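Long-range contacts in HTPA Reductase (Selaginella moellendorffii, PDB 5U5I), which probably catalyses the NAD(P)H-dependent reduction of 4-hydroxy-tetrahydrodipicolinate to tetrahydrodipicolinate in the diaminopimelate route to lysine: residues L155-S160 and E189-V194; E159-T164 and G213-T218. All coordinates share one frame; numbering follows the deposited sequence.

Interaction 1. Residues L155-S160 and E189-V194; sequences LQVTES and EQVELV
The parallel pairing of Thr158 with Glu192 and Glu159 with Leu193 closes a beta-alpha-beta unit of the C-terminal DapB domain, in which strand 154-161, helix 170-181 and the short outermost strand 192-194 follow one another. Three backbone bonds zip the strands together. Glu192 N gives an almost straight bond to Val157 O (3.0 Å, 175° at the hydrogen), Glu159 N reaches back to Glu192 O at 3.0 Å, and Val194 N meets Glu159 O at 2.8 Å. Where the chain of Gln190 is not yet in strand form, a water takes over the ladder, accepting from Val157 N and donating to Gln190 O.

On the face turned to helix 170-181, Val157 CG1 meets Val191 CG1 at 4.0 Å. Both CG1 branches stand opposite their own backbone N, and Ile176 of the helix touches both valines. Val191 CG1 also lies against Glu159 CB, which carries this apolar patch along to the glutamate. The other face holds Thr158, Glu192, Ser160 and Val194. There Thr158 OG1 is buried against Val194 CG2 at 3.8 Å and has no hydrogen-bonding partner in the model.

Glu159 and Leu193 run side by side in the same direction. The glutamate chain is bent at chi2 (-97°), and its carboxylate oxygens are shared out: OE1 takes a salt bridge with Arg195 and the bond from His161, OE2 the backbone N of Ser169. Beside that polar cluster Leu193 brings a methyl group, CD2, to 3.3 Å from Glu159 OE2.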
loop_
_atom_site.group_PDB
_atom_site.type_symbol
_atom_site.label_atom_id
_atom_site.label_comp_id
_atom_site.label_asym_id
_atom_site.label_seq_id
_atom_site.Cartn_x
_atom_site.Cartn_y
_atom_site.Cartn_z
ATOM N N LEU B 155 1.859 -2.849 15.038
ATOM C CA LEU B 155 1.142 -3.611 14.007
ATOM C C LEU B 155 0.273 -4.680 14.662
ATOM O O LEU B 155 0.770 -5.450 15.476
ATOM C CB LEU B 155 2.135 -4.280 13.052
ATOM C CG LEU B 155 1.589 -5.225 11.963
ATOM C CD1 LEU B 155 0.596 -4.512 11.058
ATOM C CD2 LEU B 155 2.709 -5.824 11.128
ATOM N N GLN B 156 -1.015 -4.709 14.312
ATOM C CA GLN B 156 -1.907 -5.853 14.573
ATOM C C GLN B 156 -2.340 -6.441 13.222
ATOM O O GLN B 156 -2.757 -5.692 12.329
ATOM C CB GLN B 156 -3.153 -5.425 15.339
ATOM C CG GLN B 156 -2.891 -4.847 16.718
ATOM C CD GLN B 156 -4.095 -4.118 17.300
ATOM O OE1 GLN B 156 -3.948 -3.064 17.906
ATOM N NE2 GLN B 156 -5.287 -4.675 17.118
ATOM N N VAL B 157 -2.242 -7.767 13.074
ATOM C CA VAL B 157 -2.689 -8.467 11.856
ATOM C C VAL B 157 -3.648 -9.579 12.256
ATOM O O VAL B 157 -3.293 -10.465 13.037
ATOM C CB VAL B 157 -1.524 -9.081 11.051
ATOM C CG1 VAL B 157 -2.043 -9.773 9.787
ATOM C CG2 VAL B 157 -0.491 -8.022 10.703
ATOM N N THR B 158 -4.861 -9.524 11.721
ATOM C CA THR B 158 -5.848 -10.558 11.968
ATOM C C THR B 158 -6.378 -11.110 10.630
ATOM O O THR B 158 -6.550 -10.382 9.646
ATOM C CB THR B 158 -6.960 -10.097 12.944
ATOM O OG1 THR B 158 -7.954 -11.125 13.054
ATOM C CG2 THR B 158 -7.637 -8.824 12.489
ATOM N N GLU B 159 -6.617 -12.412 10.617
ATOM C CA GLU B 159 -6.789 -13.155 9.377
ATOM C C GLU B 159 -7.828 -14.267 9.581
ATOM O O GLU B 159 -7.808 -14.961 10.596
ATOM C CB GLU B 159 -5.412 -13.686 8.977
ATOM C CG GLU B 159 -5.323 -14.466 7.690
ATOM C CD GLU B 159 -5.374 -15.968 7.918
ATOM O OE1 GLU B 159 -6.479 -16.504 8.120
ATOM O OE2 GLU B 159 -4.306 -16.618 7.899
ATOM N N SER B 160 -8.735 -14.415 8.615
ATOM C CA SER B 160 -9.797 -15.415 8.674
ATOM C C SER B 160 -9.971 -16.160 7.347
ATOM O O SER B 160 -10.202 -15.547 6.306
ATOM C CB SER B 160 -11.121 -14.775 9.093
ATOM O OG SER B 160 -12.156 -15.739 9.150
ATOM N N GLU B 189 4.156 -15.496 14.157
ATOM C CA GLU B 189 3.173 -16.124 15.056
ATOM C C GLU B 189 2.265 -15.125 15.813
ATOM O O GLU B 189 1.315 -15.543 16.475
ATOM C CB GLU B 189 3.842 -17.142 16.014
ATOM C CG GLU B 189 4.490 -16.605 17.298
ATOM C CD GLU B 189 5.999 -16.408 17.198
ATOM O OE1 GLU B 189 6.471 -15.808 16.204
ATOM O OE2 GLU B 189 6.709 -16.842 18.129
ATOM N N GLN B 190 2.543 -13.823 15.716
ATOM C CA GLN B 190 1.642 -12.802 16.257
ATOM C C GLN B 190 0.396 -12.540 15.407
ATOM O O GLN B 190 -0.464 -11.762 15.823
ATOM C CB GLN B 190 2.378 -11.477 16.454
ATOM C CG GLN B 190 3.468 -11.512 17.506
ATOM C CD GLN B 190 3.980 -10.123 17.786
ATOM O OE1 GLN B 190 5.032 -9.731 17.293
ATOM N NE2 GLN B 190 3.213 -9.354 18.545
ATOM N N VAL B 191 0.296 -13.147 14.219
ATOM C CA VAL B 191 -0.935 -13.048 13.429
ATOM C C VAL B 191 -2.025 -13.789 14.188
ATOM O O VAL B 191 -1.803 -14.893 14.689
ATOM C CB VAL B 191 -0.816 -13.621 11.997
ATOM C CG1 VAL B 191 -2.144 -13.491 11.258
ATOM C CG2 VAL B 191 0.269 -12.902 11.210
ATOM N N GLU B 192 -3.184 -13.149 14.293
ATOM C CA GLU B 192 -4.338 -13.729 14.959
ATOM C C GLU B 192 -5.128 -14.504 13.916
ATOM O O GLU B 192 -5.644 -13.918 12.962
ATOM C CB GLU B 192 -5.177 -12.615 15.574
ATOM C CG GLU B 192 -6.261 -13.086 16.527
ATOM C CD GLU B 192 -6.508 -12.109 17.668
ATOM O OE1 GLU B 192 -6.225 -10.892 17.508
ATOM O OE2 GLU B 192 -6.991 -12.561 18.732
ATOM N N LEU B 193 -5.190 -15.823 14.083
ATOM C CA LEU B 193 -5.872 -16.699 13.131
ATOM C C LEU B 193 -7.278 -16.984 13.624
ATOM O O LEU B 193 -7.469 -17.815 14.511
ATOM C CB LEU B 193 -5.101 -18.015 12.947
ATOM C CG LEU B 193 -3.667 -17.962 12.399
ATOM C CD1 LEU B 193 -3.137 -19.377 12.189
ATOM C CD2 LEU B 193 -3.576 -17.178 11.103
ATOM N N VAL B 194 -8.260 -16.288 13.061
ATOM C CA VAL B 194 -9.657 -16.541 13.389
ATOM C C VAL B 194 -10.112 -17.734 12.558
ATOM O O VAL B 194 -10.110 -17.669 11.333
ATOM C CB VAL B 194 -10.544 -15.308 13.133
ATOM C CG1 VAL B 194 -12.013 -15.631 13.382
ATOM C CG2 VAL B 194 -10.095 -14.152 14.023
HETATM O O HOH W 1 -1.624 -9.392 15.510
#

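Interaction 2. Residues E159-T164 and G213-T218; sequences ESHQST and GHAFHT
Ser160 and Phe216 form an antiparallel hydrogen-bonded pair at the heart of this contact: Ser160 N to Phe216 O and Phe216 N to Ser160 O are both 2.8 Å. Two side-chain bonds extend the pairing. Ser160 OG meets His214 NE2 near the plane of the imidazole at 2.9 Å, and Gln162, folded back at chi2 (-79°), brings OE1 to His214 N at 3.2 Å, taking up the backbone N-H beyond the paired residues.

Ring contacts occupy the face carrying Glu159, His161, Ala215 and His217. Ala215 CA lies over one face of the His161 ring in a CH-pi contact, 3.8 Å from its centroid. The His217 ring is turned 85° from that of His161, with the two CE1 atoms 3.6 Å apart. In the ring plane of His161, ND1 donates to Glu159 OE1 at 2.8 Å, approaching from above the carboxylate. Replacing His161 by an alanine removes the imidazole and would probably leave Glu159 OE1 without this donor and Ala215 and His217 without the ring they pack on.

Strand 214-222 is thus held between strand 154-161 and strand 228-237, where His234 stacks on His217, while Gln200 of helix 197-202 touches Ser160 and His214.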
loop_
_atom_site.group_PDB
_atom_site.type_symbol
_atom_site.label_atom_id
_atom_site.label_comp_id
_atom_site.label_asym_id
_atom_site.label_seq_id
_atom_site.Cartn_x
_atom_site.Cartn_y
_atom_site.Cartn_z
ATOM N N GLU B 159 -6.617 -12.412 10.617
ATOM C CA GLU B 159 -6.789 -13.155 9.377
ATOM C C GLU B 159 -7.828 -14.267 9.581
ATOM O O GLU B 159 -7.808 -14.961 10.596
ATOM C CB GLU B 159 -5.412 -13.686 8.977
ATOM C CG GLU B 159 -5.323 -14.466 7.690
ATOM C CD GLU B 159 -5.374 -15.968 7.918
ATOM O OE1 GLU B 159 -6.479 -16.504 8.120
ATOM O OE2 GLU B 159 -4.306 -16.618 7.899
ATOM N N SER B 160 -8.735 -14.415 8.615
ATOM C CA SER B 160 -9.797 -15.415 8.674
ATOM C C SER B 160 -9.971 -16.160 7.347
ATOM O O SER B 160 -10.202 -15.547 6.306
ATOM C CB SER B 160 -11.121 -14.775 9.093
ATOM O OG SER B 160 -12.156 -15.739 9.150
ATOM N N HIS B 161 -9.862 -17.487 7.428
ATOM C CA HIS B 161 -10.101 -18.408 6.325
ATOM C C HIS B 161 -10.977 -19.561 6.856
ATOM O O HIS B 161 -11.192 -19.697 8.071
ATOM C CB HIS B 161 -8.771 -18.977 5.791
ATOM C CG HIS B 161 -7.990 -18.030 4.932
ATOM N ND1 HIS B 161 -7.256 -16.981 5.446
ATOM C CD2 HIS B 161 -7.810 -17.989 3.589
ATOM C CE1 HIS B 161 -6.677 -16.321 4.458
ATOM N NE2 HIS B 161 -6.992 -16.915 3.320
ATOM N N GLN B 162 -11.475 -20.384 5.939
ATOM C CA GLN B 162 -12.229 -21.587 6.304
ATOM C C GLN B 162 -11.435 -22.480 7.268
ATOM O O GLN B 162 -10.204 -22.568 7.172
ATOM C CB GLN B 162 -12.720 -22.363 5.063
ATOM C CG GLN B 162 -11.664 -22.996 4.156
ATOM C CD GLN B 162 -10.985 -22.029 3.189
ATOM O OE1 GLN B 162 -11.486 -20.939 2.896
ATOM N NE2 GLN B 162 -9.820 -22.428 2.699
ATOM N N SER B 163 -12.159 -23.113 8.193
ATOM C CA SER B 163 -11.584 -23.860 9.321
ATOM C C SER B 163 -10.510 -24.897 8.950
ATOM O O SER B 163 -9.611 -25.186 9.754
ATOM C CB SER B 163 -12.708 -24.575 10.085
ATOM O OG SER B 163 -13.836 -23.729 10.252
ATOM N N THR B 164 -10.633 -25.468 7.750
ATOM C CA THR B 164 -9.682 -26.456 7.234
ATOM C C THR B 164 -8.295 -25.879 6.897
ATOM O O THR B 164 -7.290 -26.577 7.050
ATOM C CB THR B 164 -10.258 -27.162 5.995
ATOM O OG1 THR B 164 -10.725 -26.181 5.062
ATOM C CG2 THR B 164 -11.418 -28.080 6.401
ATOM N N GLY B 213 -15.393 -21.022 2.435
ATOM C CA GLY B 213 -14.595 -20.483 1.330
ATOM C C GLY B 213 -14.474 -18.972 1.407
ATOM O O GLY B 213 -15.269 -18.246 0.800
ATOM N N HIS B 214 -13.485 -18.496 2.161
ATOM C CA HIS B 214 -13.203 -17.051 2.261
ATOM C C HIS B 214 -11.772 -16.773 2.705
ATOM O O HIS B 214 -11.072 -17.663 3.177
ATOM C CB HIS B 214 -14.178 -16.353 3.230
ATOM C CG HIS B 214 -13.965 -16.719 4.668
ATOM N ND1 HIS B 214 -14.476 -17.871 5.229
ATOM C CD2 HIS B 214 -13.271 -16.098 5.652
ATOM C CE1 HIS B 214 -14.111 -17.940 6.496
ATOM N NE2 HIS B 214 -13.378 -16.878 6.778
ATOM N N ALA B 215 -11.369 -15.516 2.552
ATOM C CA ALA B 215 -10.051 -15.054 2.923
ATOM C C ALA B 215 -10.126 -13.569 3.325
ATOM O O ALA B 215 -10.011 -12.676 2.473
ATOM C CB ALA B 215 -9.092 -15.259 1.757
ATOM N N PHE B 216 -10.341 -13.324 4.619
ATOM C CA PHE B 216 -10.487 -11.970 5.171
ATOM C C PHE B 216 -9.217 -11.575 5.925
ATOM O O PHE B 216 -8.727 -12.360 6.737
ATOM C CB PHE B 216 -11.696 -11.897 6.109
ATOM C CG PHE B 216 -13.025 -11.774 5.406
ATOM C CD1 PHE B 216 -13.330 -12.532 4.264
ATOM C CD2 PHE B 216 -14.009 -10.935 5.920
ATOM C CE1 PHE B 216 -14.573 -12.428 3.646
ATOM C CE2 PHE B 216 -15.247 -10.824 5.303
ATOM C CZ PHE B 216 -15.534 -11.574 4.166
ATOM N N HIS B 217 -8.710 -10.368 5.655
ATOM C CA HIS B 217 -7.469 -9.848 6.242
ATOM C C HIS B 217 -7.625 -8.406 6.721
ATOM O O HIS B 217 -8.128 -7.560 5.975
ATOM C CB HIS B 217 -6.357 -9.825 5.195
ATOM C CG HIS B 217 -6.004 -11.173 4.645
ATOM N ND1 HIS B 217 -6.762 -11.809 3.685
ATOM C CD2 HIS B 217 -4.954 -11.985 4.899
ATOM C CE1 HIS B 217 -6.189 -12.954 3.371
ATOM N NE2 HIS B 217 -5.098 -13.092 4.102
ATOM N N THR B 218 -7.153 -8.128 7.937
ATOM C CA THR B 218 -7.126 -6.776 8.506
ATOM C C THR B 218 -5.732 -6.512 9.058
ATOM O O THR B 218 -5.231 -7.284 9.866
ATOM C CB THR B 218 -8.148 -6.615 9.653
ATOM O OG1 THR B 218 -9.473 -6.820 9.163
ATOM C CG2 THR B 218 -8.073 -5.221 10.297
#

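Interactions 1 and 2 are built on the two edges of one strand, 154-161, which pairs in parallel with 192-194 and antiparallel with 214-222 in a four-stranded mixed sheet. Their centres lie 11 Å apart, and Glu159 and Ser160 belong to both. Thr158 O, from 155-160, probably accepts a hydrogen bond from Thr218 N of 213-218 at 2.9 Å, tying the two contacts directly. The distance to the bound NAD falls along this chain segment, from about 12 Å at the side chain of the shared Glu159 to about 6 Å at that of Gln162, which only interaction 2 contains and which lies about 7 Å from the side chain of NAD-binding Lys14.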